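Local coordinates for protein RNA-dependent RNA polymerase (Farallon virus, PDB 6DX5) that belongs, as its N-terminal viral OTU protease domain, to a nairovirus L protein and probably removes ubiquitin from host proteins, while the whole protein presumably copies viral RNA, at residues Asp127-Leu132 against Val138-Trp143; Ala41-Phe46 against Asp54-Thr59; Tyr80-Glu85 against Leu110-Glu115; Leu61-Ala64 against Glu70-Gly73. One frame throughout, in Å; residues are numbered along the deposited sequence.

How the contacts relate
All four contacts lie in one OTU-like cysteine protease domain and follow one another along the chain in the order 2, 4, 3, 1. Contact 1, near the centre of the chain, sets helix 126-136 on strand 140-145 of the mixed sheet. Contact 2 lies about 11 Å away between centres and touches it through Phe42, Val56, Leu132 and Ile140, forming one apolar core. Contacts 2 and 4 share helix 53-66, and contacts 4 and 3 share helix 72-86. Contact 3 is the most remote, about 25 Å from contact 2 between centres, yet Tyr113 reaches Glu128 of contact 1. In space the contacts spread from the sheet at contact 1 out to the helical part at contact 3.

Contact 1 of 4, residues Asp127-Leu132 against Val138-Trp143; sequences DEAEML and VTIVIW
Methyl CD1 of Ile140 is the bump of this contact, and the hollow that takes it lies between Ala129 and Leu132, one turn apart on helix 126-136. Ile140 CD1 rests 3.8 Å from Leu132 CB and also comes within 3.6 Å of the carbonyl O of Ala129, so it meets the helix backbone as well as a side chain. With CG1 beside the backbone N (chi1 -60°) and the chain then extended, Ile140 directs this branch at the helix, while Ile140 CG2 approaches Ala129 CB at 4.5 Å. The small Ala129 lets the strand come close: Ala129 CA lies 6.7 Å from Ile140 CA. The chain turns back here from helix 126-136 into strand 140-145, with segments 127-132 and 140-143 nearly antiparallel at 158°, which lays the helix against the mixed sheet of the OTU fold. Further along the strand, Ile142 CD1 reaches Ala129 CB at 4.4 Å. At the turn end, Val138 CG2 lies 4.2 Å from the carbonyl O of Leu132. Phe38 of helix 37-47 packs on both Ala129 and Leu132, and Phe42 on Ile140.

Contact 2 of 4, residues Ala41-Phe46 against Asp54-Thr59; sequences AFAYLF and DTVKGT
Apolar contact between the two helices centres on Val56, which uses both of its methyls. Val56 CG2 mainly meets Ala43, 3.6 Å from Ala43 CB, touching the CA of that alanine as well, and also comes near the Phe42 ring. Val56 CG1 goes to Phe42, 3.8 Å from Phe42 CD2, and meets the ring at a slant. Phe42 has its ring anti to the backbone N (chi1 -175°), which swings it out beside the helix to the flank of Val56. The small Ala43 permits a close approach of the backbones, with Ala43 CA 6.3 Å from Val56 CA.

No hydrogen bond crosses between the segments; within 54-59 two side chains bond to the backbone. Thr59 OG1 donates to the carbonyl O of Thr55 at 2.6 Å, and the backbone N of Thr59 reaches the same oxygen from the opposite face of the carbonyl plane, so two bonds from one residue grip it. Near the start of the helix, Thr55 N donates to Asp54 OD1 at 2.9 Å, a bent bond that meets the carboxylate from above its plane.

Consecutive helices 37-47 and 53-66 meet here in the OTU-like domain. Leu132 of helix 126-136 packs on both Phe42 and Val56, Phe39 and Phe47 also touch Val56, and Ile168 of strand 166-171 lies against Phe42.

Contact 3 of 4, residues Tyr80-Glu85 against Leu110-Glu115; sequences YRAENE and LDLYLE
Leu112 projects from helix 103-117 straight at helix 72-86, and its two methyls part to meet different groups. Its CG sits beside the backbone N (chi1 -65°), and the fork beyond it carries CD1 onto the backbone of the opposite helix. There Leu112 CD1 lies 3.5 Å from Ala82 N and 3.8 Å from Ala82 CB, with Arg81 CB at its margin, 4.2 Å away. The guanidinium end of Arg81 leads elsewhere, to a cation-pi contact with Tyr78. Glu85 reaches out from the next turn, extended beyond CG and coming from the direction opposite to Leu112, to set its carboxylate against the other methyl: Glu85 OE2 is 3.7 Å from Leu112 CD2, and OE1 3.9 Å. The axes of segments 80-85 and 110-115 approach to 9.5 Å, at 113° between their N-to-C directions; within these two segments all the touching goes through Leu112. Both helices belong to the helical part of the OTU-like domain, and Leu8 of the second subunit packs on Arg81. The contact is van der Waals throughout, apolar at Ala82 and a carboxylate against a methyl at Glu85. The charge of Glu85 is met by a salt bridge from OE1 to Arg108, which probably favours the ionised form.

Contact 4 of 4, residues Leu61-Ala64 against Glu70-Gly73; sequences LGYA and ECHG
Chi1 of 177° puts the ring of Tyr63 anti to its backbone N and extends it toward residues 70-71, while Cys71, with SG beside its own backbone N, sends the sulfur back to helix 53-66. The two meet obliquely: Cys71 SG lies 3.9 Å from Tyr63 CE1 and 5.0 Å from the centroid of that ring, 69° off the ring normal, a cysteine sulfur-aromatic contact. The same sulfur touches the helix itself, Cys71 SG being 3.8 Å from Ala64 CA and 4.0 Å from Ala64 CB. Farther out, Tyr63 OH lies over the root of Glu70, 3.5 Å from Glu70 CB; the glutamate chain then bends at chi2 and carries its carboxylate off, its plane 88° from that of the ring. Cys71 centres an inverse gamma turn and occupies the N-cap position of helix 72-86, and the contact lies at the junction between helices 53-66 and 72-86 of the OTU-like domain. His67 stacks on the Tyr63 ring, and Glu130 of helix 126-136 accepts from Gly73 N at the helix start. No hydrogen bond joins the two segments; sulfur, ring and methyl hold them by dispersion, and Glu70 OE2 makes a weak hydrogen bond to Tyr80 OH of the second subunit.

Contact 1 of 4, residues Asp127-Leu132 against Val138-Trp143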
loop_
_atom_site.group_PDB
_atom_site.type_symbol
_atom_site.label_atom_id
_atom_site.label_comp_id
_atom_site.label_asym_id
_atom_site.label_seq_id
_atom_site.Cartn_x
_atom_site.Cartn_y
_atom_site.Cartn_z
ATOM N N ASP A 127 8.083 -4.089 1.542
ATOM C CA ASP A 127 8.230 -4.554 2.930
ATOM C C ASP A 127 9.675 -4.423 3.359
ATOM O O ASP A 127 9.966 -4.037 4.488
ATOM C CB ASP A 127 7.790 -6.005 3.086
ATOM C CG ASP A 127 6.267 -6.193 3.046
ATOM O OD1 ASP A 127 5.461 -5.215 2.943
ATOM O OD2 ASP A 127 5.888 -7.382 3.115
ATOM N N GLU A 128 10.597 -4.678 2.449
ATOM C CA GLU A 128 12.009 -4.571 2.789
ATOM C C GLU A 128 12.536 -3.134 2.642
ATOM O O GLU A 128 13.454 -2.765 3.387
ATOM C CB GLU A 128 12.835 -5.551 1.951
ATOM C CG GLU A 128 12.590 -7.038 2.345
ATOM C CD GLU A 128 11.290 -7.596 1.773
ATOM O OE1 GLU A 128 10.713 -8.518 2.435
ATOM O OE2 GLU A 128 10.860 -7.127 0.664
ATOM N N ALA A 129 11.977 -2.300 1.738
ATOM C CA ALA A 129 12.308 -0.867 1.766
ATOM C C ALA A 129 12.092 -0.284 3.171
ATOM O O ALA A 129 12.915 0.486 3.673
ATOM C CB ALA A 129 11.462 -0.082 0.750
ATOM N N GLU A 130 10.987 -0.625 3.808
ATOM C CA GLU A 130 10.743 -0.115 5.137
ATOM C C GLU A 130 11.836 -0.567 6.107
ATOM O O GLU A 130 12.278 0.204 6.976
ATOM C CB GLU A 130 9.368 -0.592 5.590
ATOM C CG GLU A 130 9.086 -0.356 7.024
ATOM C CD GLU A 130 7.646 -0.711 7.428
ATOM O OE1 GLU A 130 7.015 -1.625 6.810
ATOM O OE2 GLU A 130 7.130 -0.008 8.369
ATOM N N MET A 131 12.268 -1.826 5.992
ATOM C CA MET A 131 13.263 -2.362 6.919
ATOM C C MET A 131 14.595 -1.662 6.723
ATOM O O MET A 131 15.245 -1.254 7.696
ATOM C CB MET A 131 13.401 -3.863 6.674
ATOM C CG MET A 131 12.068 -4.639 7.015
ATOM S SD MET A 131 12.235 -6.347 6.520
ATOM C CE MET A 131 10.479 -6.934 6.686
ATOM N N LEU A 132 15.010 -1.534 5.448
ATOM C CA LEU A 132 16.289 -0.937 5.116
ATOM C C LEU A 132 16.337 0.511 5.572
ATOM O O LEU A 132 17.370 0.970 6.060
ATOM C CB LEU A 132 16.485 -1.009 3.605
ATOM C CG LEU A 132 16.743 -2.432 3.116
ATOM C CD1 LEU A 132 16.722 -2.437 1.546
ATOM C CD2 LEU A 132 18.138 -2.823 3.677
ATOM N N VAL A 138 18.214 5.727 6.627
ATOM C CA VAL A 138 18.216 6.458 5.364
ATOM C C VAL A 138 16.782 6.597 4.906
ATOM O O VAL A 138 15.866 5.986 5.466
ATOM C CB VAL A 138 19.038 5.790 4.244
ATOM C CG1 VAL A 138 20.473 5.718 4.621
ATOM C CG2 VAL A 138 18.471 4.384 3.861
ATOM N N THR A 139 16.605 7.421 3.870
ATOM C CA THR A 139 15.332 7.599 3.207
ATOM C C THR A 139 15.347 6.896 1.854
ATOM O O THR A 139 16.272 7.092 1.040
ATOM C CB THR A 139 15.043 9.084 3.065
ATOM O OG1 THR A 139 14.974 9.624 4.386
ATOM C CG2 THR A 139 13.701 9.323 2.367
ATOM N N ILE A 140 14.322 6.092 1.603
ATOM C CA ILE A 140 14.170 5.425 0.313
ATOM C C ILE A 140 12.878 5.930 -0.305
ATOM O O ILE A 140 11.829 5.929 0.364
ATOM C CB ILE A 140 14.163 3.890 0.456
ATOM C CG1 ILE A 140 15.450 3.456 1.062
ATOM C CG2 ILE A 140 14.028 3.177 -0.941
ATOM C CD1 ILE A 140 15.452 1.961 1.529
ATOM N N VAL A 141 12.955 6.370 -1.566
ATOM C CA VAL A 141 11.796 6.850 -2.301
ATOM C C VAL A 141 11.483 5.851 -3.398
ATOM O O VAL A 141 12.377 5.466 -4.147
ATOM C CB VAL A 141 12.059 8.240 -2.895
ATOM C CG1 VAL A 141 10.848 8.732 -3.558
ATOM C CG2 VAL A 141 12.527 9.200 -1.780
ATOM N N ILE A 142 10.221 5.421 -3.493
ATOM C CA ILE A 142 9.779 4.477 -4.515
ATOM C C ILE A 142 8.872 5.242 -5.468
ATOM O O ILE A 142 7.799 5.707 -5.073
ATOM C CB ILE A 142 9.022 3.276 -3.940
ATOM C CG1 ILE A 142 9.768 2.622 -2.765
ATOM C CG2 ILE A 142 8.748 2.265 -5.075
ATOM C CD1 ILE A 142 10.910 1.824 -3.185
ATOM N N TRP A 143 9.282 5.380 -6.717
ATOM C CA TRP A 143 8.480 6.078 -7.716
ATOM C C TRP A 143 7.798 5.018 -8.580
ATOM O O TRP A 143 8.473 4.257 -9.281
ATOM C CB TRP A 143 9.347 6.995 -8.597
ATOM C CG TRP A 143 10.147 8.037 -7.893
ATOM C CD1 TRP A 143 11.358 7.864 -7.284
ATOM C CD2 TRP A 143 9.768 9.404 -7.670
ATOM N NE1 TRP A 143 11.773 9.047 -6.720
ATOM C CE2 TRP A 143 10.812 10.004 -6.938
ATOM C CE3 TRP A 143 8.654 10.177 -8.032
ATOM C CZ2 TRP A 143 10.778 11.356 -6.533
ATOM C CZ3 TRP A 143 8.625 11.537 -7.651
ATOM C CH2 TRP A 143 9.666 12.093 -6.880
#

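Contact 2 of 4, residues Ala41-Phe46 against Asp54-Thr59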
loop_
_atom_site.group_PDB
_atom_site.type_symbol
_atom_site.label_atom_id
_atom_site.label_comp_id
_atom_site.label_asym_id
_atom_site.label_seq_id
_atom_site.Cartn_x
_atom_site.Cartn_y
_atom_site.Cartn_z
ATOM N N ALA A 41 18.738 -2.791 -6.998
ATOM C CA ALA A 41 18.599 -1.345 -7.151
ATOM C C ALA A 41 19.137 -0.630 -5.915
ATOM O O ALA A 41 19.977 0.273 -6.012
ATOM C CB ALA A 41 17.121 -0.988 -7.404
ATOM N N PHE A 42 18.746 -1.084 -4.731
ATOM C CA PHE A 42 19.244 -0.379 -3.554
ATOM C C PHE A 42 20.746 -0.609 -3.414
ATOM O O PHE A 42 21.505 0.337 -3.177
ATOM C CB PHE A 42 18.457 -0.796 -2.279
ATOM C CG PHE A 42 18.845 -0.006 -1.072
ATOM C CD1 PHE A 42 18.347 1.272 -0.871
ATOM C CD2 PHE A 42 19.766 -0.510 -0.174
ATOM C CE1 PHE A 42 18.738 2.025 0.244
ATOM C CE2 PHE A 42 20.185 0.235 0.946
ATOM C CZ PHE A 42 19.659 1.506 1.156
ATOM N N ALA A 43 21.221 -1.833 -3.641
ATOM C CA ALA A 43 22.660 -2.037 -3.523
ATOM C C ALA A 43 23.431 -1.147 -4.518
ATOM O O ALA A 43 24.519 -0.629 -4.213
ATOM C CB ALA A 43 22.982 -3.528 -3.723
ATOM N N TYR A 44 22.883 -0.931 -5.707
ATOM C CA TYR A 44 23.589 -0.078 -6.652
ATOM C C TYR A 44 23.742 1.339 -6.108
ATOM O O TYR A 44 24.831 1.926 -6.190
ATOM C CB TYR A 44 22.884 -0.058 -8.004
ATOM C CG TYR A 44 23.625 0.862 -8.936
ATOM C CD1 TYR A 44 24.732 0.417 -9.662
ATOM C CD2 TYR A 44 23.234 2.180 -9.082
ATOM C CE1 TYR A 44 25.434 1.276 -10.525
ATOM C CE2 TYR A 44 23.921 3.046 -9.955
ATOM C CZ TYR A 44 25.010 2.589 -10.662
ATOM O OH TYR A 44 25.650 3.461 -11.531
ATOM N N LEU A 45 22.665 1.910 -5.531
ATOM C CA LEU A 45 22.765 3.281 -5.021
ATOM C C LEU A 45 23.602 3.336 -3.761
ATOM O O LEU A 45 24.392 4.264 -3.575
ATOM C CB LEU A 45 21.390 3.859 -4.702
ATOM C CG LEU A 45 20.490 3.959 -5.922
ATOM C CD1 LEU A 45 19.088 4.455 -5.557
ATOM C CD2 LEU A 45 21.183 4.894 -6.909
ATOM N N PHE A 46 23.431 2.352 -2.877
ATOM C CA PHE A 46 23.986 2.478 -1.553
ATOM C C PHE A 46 25.447 2.035 -1.524
ATOM O O PHE A 46 26.266 2.668 -0.846
ATOM C CB PHE A 46 23.151 1.644 -0.567
ATOM C CG PHE A 46 23.446 1.961 0.911
ATOM C CD1 PHE A 46 23.066 3.183 1.466
ATOM C CD2 PHE A 46 24.104 1.045 1.710
ATOM C CE1 PHE A 46 23.354 3.492 2.804
ATOM C CE2 PHE A 46 24.365 1.326 3.064
ATOM C CZ PHE A 46 23.998 2.558 3.615
ATOM N N ASP A 54 22.947 -9.119 -1.907
ATOM C CA ASP A 54 22.782 -10.160 -0.898
ATOM C C ASP A 54 23.053 -9.616 0.494
ATOM O O ASP A 54 22.389 -10.028 1.463
ATOM C CB ASP A 54 23.697 -11.373 -1.185
ATOM C CG ASP A 54 25.189 -10.972 -1.478
ATOM O OD1 ASP A 54 25.510 -9.759 -1.616
ATOM O OD2 ASP A 54 26.053 -11.887 -1.586
ATOM N N THR A 55 24.037 -8.712 0.613
ATOM C CA THR A 55 24.257 -8.005 1.874
ATOM C C THR A 55 23.071 -7.099 2.198
ATOM O O THR A 55 22.663 -6.966 3.355
ATOM C CB THR A 55 25.541 -7.215 1.755
ATOM O OG1 THR A 55 26.601 -8.130 1.456
ATOM C CG2 THR A 55 25.864 -6.404 3.025
ATOM N N VAL A 56 22.490 -6.484 1.175
ATOM C CA VAL A 56 21.294 -5.677 1.381
ATOM C C VAL A 56 20.150 -6.564 1.868
ATOM O O VAL A 56 19.447 -6.239 2.829
ATOM C CB VAL A 56 20.928 -4.934 0.069
ATOM C CG1 VAL A 56 19.528 -4.317 0.213
ATOM C CG2 VAL A 56 21.980 -3.848 -0.233
ATOM N N LYS A 57 19.940 -7.704 1.201
ATOM C CA LYS A 57 18.908 -8.609 1.644
ATOM C C LYS A 57 19.169 -9.047 3.100
ATOM O O LYS A 57 18.256 -9.036 3.935
ATOM C CB LYS A 57 18.867 -9.821 0.726
ATOM C CG LYS A 57 17.765 -10.842 1.094
ATOM C CD LYS A 57 17.610 -11.933 -0.027
ATOM C CE LYS A 57 16.483 -12.941 0.391
ATOM N NZ LYS A 57 16.308 -14.162 -0.468
ATOM N N GLY A 58 20.407 -9.474 3.391
ATOM C CA GLY A 58 20.765 -9.901 4.744
ATOM C C GLY A 58 20.536 -8.791 5.761
ATOM O O GLY A 58 20.116 -9.046 6.887
ATOM N N THR A 59 20.761 -7.536 5.361
ATOM C CA THR A 59 20.500 -6.414 6.251
ATOM C C THR A 59 19.022 -6.316 6.575
ATOM O O THR A 59 18.638 -6.203 7.746
ATOM C CB THR A 59 21.027 -5.138 5.619
ATOM O OG1 THR A 59 22.434 -5.327 5.407
ATOM C CG2 THR A 59 20.770 -3.889 6.521
#

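Contact 3 of 4, residues Tyr80-Glu85 against Leu110-Glu115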
loop_
_atom_site.group_PDB
_atom_site.type_symbol
_atom_site.label_atom_id
_atom_site.label_comp_id
_atom_site.label_asym_id
_atom_site.label_seq_id
_atom_site.Cartn_x
_atom_site.Cartn_y
_atom_site.Cartn_z
ATOM N N TYR A 80 -0.954 -11.843 10.952
ATOM C CA TYR A 80 -2.312 -12.312 10.750
ATOM C C TYR A 80 -2.317 -13.766 10.301
ATOM O O TYR A 80 -3.148 -14.556 10.767
ATOM C CB TYR A 80 -3.075 -11.420 9.769
ATOM C CG TYR A 80 -4.529 -11.834 9.762
ATOM C CD1 TYR A 80 -5.328 -11.598 10.876
ATOM C CD2 TYR A 80 -5.095 -12.495 8.682
ATOM C CE1 TYR A 80 -6.663 -11.999 10.902
ATOM C CE2 TYR A 80 -6.421 -12.891 8.699
ATOM C CZ TYR A 80 -7.204 -12.645 9.804
ATOM O OH TYR A 80 -8.536 -13.056 9.831
ATOM N N ARG A 81 -1.368 -14.156 9.434
ATOM C CA ARG A 81 -1.361 -15.548 8.985
ATOM C C ARG A 81 -0.985 -16.500 10.105
ATOM O O ARG A 81 -1.504 -17.623 10.161
ATOM C CB ARG A 81 -0.415 -15.744 7.826
ATOM C CG ARG A 81 -0.748 -14.858 6.687
ATOM C CD ARG A 81 -0.098 -15.367 5.493
ATOM N NE ARG A 81 -0.301 -14.430 4.425
ATOM C CZ ARG A 81 0.302 -14.515 3.261
ATOM N NH1 ARG A 81 1.153 -15.509 3.060
ATOM N NH2 ARG A 81 0.047 -13.618 2.314
ATOM N N ALA A 82 -0.052 -16.090 10.974
ATOM C CA ALA A 82 0.282 -16.898 12.136
ATOM C C ALA A 82 -0.937 -17.128 13.017
ATOM O O ALA A 82 -1.204 -18.260 13.427
ATOM C CB ALA A 82 1.395 -16.231 12.932
ATOM N N GLU A 83 -1.696 -16.073 13.318
ATOM C CA GLU A 83 -2.810 -16.225 14.248
ATOM C C GLU A 83 -3.964 -17.040 13.669
ATOM O O GLU A 83 -4.788 -17.533 14.438
ATOM C CB GLU A 83 -3.319 -14.863 14.726
ATOM C CG GLU A 83 -4.487 -14.312 13.969
ATOM C CD GLU A 83 -5.239 -13.277 14.780
ATOM O OE1 GLU A 83 -6.476 -13.119 14.581
ATOM O OE2 GLU A 83 -4.585 -12.631 15.630
ATOM N N ASN A 84 -4.044 -17.202 12.345
ATOM C CA ASN A 84 -5.002 -18.130 11.756
ATOM C C ASN A 84 -4.443 -19.529 11.586
ATOM O O ASN A 84 -5.220 -20.482 11.517
ATOM C CB ASN A 84 -5.509 -17.608 10.411
ATOM C CG ASN A 84 -6.580 -16.584 10.585
ATOM O OD1 ASN A 84 -7.599 -16.615 9.898
ATOM N ND2 ASN A 84 -6.383 -15.673 11.541
ATOM N N GLU A 85 -3.121 -19.678 11.530
ATOM C CA GLU A 85 -2.532 -21.007 11.648
ATOM C C GLU A 85 -2.812 -21.609 13.026
ATOM O O GLU A 85 -3.108 -22.811 13.149
ATOM C CB GLU A 85 -1.032 -20.913 11.390
ATOM C CG GLU A 85 -0.437 -22.061 10.609
ATOM C CD GLU A 85 1.030 -21.802 10.277
ATOM O OE1 GLU A 85 1.821 -21.538 11.212
ATOM O OE2 GLU A 85 1.380 -21.824 9.073
ATOM N N LEU A 110 6.868 -13.723 12.539
ATOM C CA LEU A 110 8.223 -13.498 12.052
ATOM C C LEU A 110 8.793 -14.753 11.414
ATOM O O LEU A 110 9.406 -14.678 10.345
ATOM C CB LEU A 110 9.103 -13.007 13.195
ATOM C CG LEU A 110 10.587 -13.063 12.875
ATOM C CD1 LEU A 110 10.896 -12.016 11.817
ATOM C CD2 LEU A 110 11.406 -12.832 14.184
ATOM N N ASP A 111 8.590 -15.920 12.044
ATOM C CA ASP A 111 9.091 -17.166 11.452
ATOM C C ASP A 111 8.448 -17.457 10.085
ATOM O O ASP A 111 9.132 -17.940 9.171
ATOM C CB ASP A 111 8.892 -18.353 12.402
ATOM C CG ASP A 111 9.670 -18.202 13.734
ATOM O OD1 ASP A 111 9.144 -18.689 14.763
ATOM O OD2 ASP A 111 10.778 -17.598 13.774
ATOM N N LEU A 112 7.141 -17.178 9.924
ATOM C CA LEU A 112 6.533 -17.331 8.611
ATOM C C LEU A 112 7.171 -16.376 7.598
ATOM O O LEU A 112 7.472 -16.773 6.465
ATOM C CB LEU A 112 5.027 -17.108 8.687
ATOM C CG LEU A 112 4.231 -18.147 9.516
ATOM C CD1 LEU A 112 2.786 -17.701 9.702
ATOM C CD2 LEU A 112 4.286 -19.533 8.917
ATOM N N TYR A 113 7.386 -15.117 7.989
ATOM C CA TYR A 113 8.027 -14.164 7.089
ATOM C C TYR A 113 9.388 -14.682 6.647
ATOM O O TYR A 113 9.689 -14.709 5.451
ATOM C CB TYR A 113 8.166 -12.782 7.752
ATOM C CG TYR A 113 9.087 -11.848 6.973
ATOM C CD1 TYR A 113 8.675 -11.280 5.768
ATOM C CD2 TYR A 113 10.370 -11.571 7.417
ATOM C CE1 TYR A 113 9.519 -10.474 5.030
ATOM C CE2 TYR A 113 11.226 -10.755 6.682
ATOM C CZ TYR A 113 10.772 -10.203 5.507
ATOM O OH TYR A 113 11.604 -9.400 4.775
ATOM N N LEU A 114 10.232 -15.084 7.604
ATOM C CA LEU A 114 11.565 -15.572 7.273
ATOM C C LEU A 114 11.508 -16.805 6.371
ATOM O O LEU A 114 12.357 -16.967 5.487
ATOM C CB LEU A 114 12.341 -15.897 8.559
ATOM C CG LEU A 114 12.587 -14.650 9.385
ATOM C CD1 LEU A 114 13.237 -14.987 10.675
ATOM C CD2 LEU A 114 13.451 -13.709 8.515
ATOM N N GLU A 115 10.534 -17.699 6.581
ATOM C CA GLU A 115 10.426 -18.873 5.706
ATOM C C GLU A 115 10.233 -18.474 4.243
ATOM O O GLU A 115 10.828 -19.089 3.346
ATOM C CB GLU A 115 9.286 -19.795 6.149
ATOM C CG GLU A 115 9.669 -20.705 7.319
ATOM C CD GLU A 115 8.517 -21.581 7.833
ATOM O OE1 GLU A 115 7.619 -21.946 7.036
ATOM O OE2 GLU A 115 8.523 -21.897 9.043
#

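Contact 4 of 4, residues Leu61-Ala64 against Glu70-Gly73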
loop_
_atom_site.group_PDB
_atom_site.type_symbol
_atom_site.label_atom_id
_atom_site.label_comp_id
_atom_site.label_asym_id
_atom_site.label_seq_id
_atom_site.Cartn_x
_atom_site.Cartn_y
_atom_site.Cartn_z
ATOM N N LEU A 61 16.620 -8.639 6.379
ATOM C CA LEU A 61 16.093 -9.755 7.164
ATOM C C LEU A 61 16.671 -9.764 8.585
ATOM O O LEU A 61 15.970 -10.133 9.550
ATOM C CB LEU A 61 16.389 -11.079 6.476
ATOM C CG LEU A 61 15.437 -11.573 5.375
ATOM C CD1 LEU A 61 15.014 -10.470 4.446
ATOM C CD2 LEU A 61 16.115 -12.684 4.572
ATOM N N GLY A 62 17.943 -9.397 8.752
ATOM C CA GLY A 62 18.489 -9.356 10.111
ATOM C C GLY A 62 17.791 -8.286 10.937
ATOM O O GLY A 62 17.478 -8.491 12.107
ATOM N N TYR A 63 17.516 -7.134 10.309
ATOM C CA TYR A 63 16.719 -6.104 10.949
ATOM C C TYR A 63 15.355 -6.645 11.371
ATOM O O TYR A 63 14.871 -6.339 12.480
ATOM C CB TYR A 63 16.568 -4.884 10.008
ATOM C CG TYR A 63 15.677 -3.820 10.600
ATOM C CD1 TYR A 63 14.296 -3.796 10.307
ATOM C CD2 TYR A 63 16.181 -2.913 11.518
ATOM C CE1 TYR A 63 13.444 -2.858 10.898
ATOM C CE2 TYR A 63 15.338 -1.968 12.126
ATOM C CZ TYR A 63 13.967 -1.947 11.788
ATOM O OH TYR A 63 13.123 -1.016 12.388
ATOM N N ALA A 64 14.689 -7.397 10.483
ATOM C CA ALA A 64 13.370 -7.917 10.842
ATOM C C ALA A 64 13.425 -8.875 12.043
ATOM O O ALA A 64 12.537 -8.846 12.898
ATOM C CB ALA A 64 12.743 -8.605 9.645
ATOM N N GLU A 70 8.516 -3.352 14.343
ATOM C CA GLU A 70 8.607 -2.129 13.552
ATOM C C GLU A 70 8.471 -2.408 12.061
ATOM O O GLU A 70 8.450 -1.464 11.263
ATOM C CB GLU A 70 9.933 -1.390 13.839
ATOM C CG GLU A 70 10.165 -1.096 15.319
ATOM C CD GLU A 70 8.952 -0.407 15.957
ATOM O OE1 GLU A 70 8.382 -0.981 16.941
ATOM O OE2 GLU A 70 8.539 0.679 15.447
ATOM N N CYS A 71 8.347 -3.680 11.676
ATOM C CA CYS A 71 8.207 -4.069 10.273
ATOM C C CYS A 71 6.730 -4.043 9.914
ATOM O O CYS A 71 6.098 -5.082 9.678
ATOM C CB CYS A 71 8.814 -5.443 10.031
ATOM S SG CYS A 71 10.545 -5.384 10.434
ATOM N N HIS A 72 6.189 -2.811 9.853
ATOM C CA HIS A 72 4.741 -2.651 9.804
ATOM C C HIS A 72 4.144 -3.294 8.567
ATOM O O HIS A 72 3.117 -3.969 8.663
ATOM C CB HIS A 72 4.382 -1.179 9.896
ATOM C CG HIS A 72 4.790 -0.590 11.195
ATOM N ND1 HIS A 72 4.063 -0.788 12.354
ATOM C CD2 HIS A 72 5.888 0.114 11.548
ATOM C CE1 HIS A 72 4.674 -0.187 13.360
ATOM N NE2 HIS A 72 5.782 0.373 12.896
ATOM N N GLY A 73 4.768 -3.107 7.398
ATOM C CA GLY A 73 4.226 -3.711 6.189
ATOM C C GLY A 73 4.192 -5.230 6.289
ATOM O O GLY A 73 3.147 -5.855 6.118
#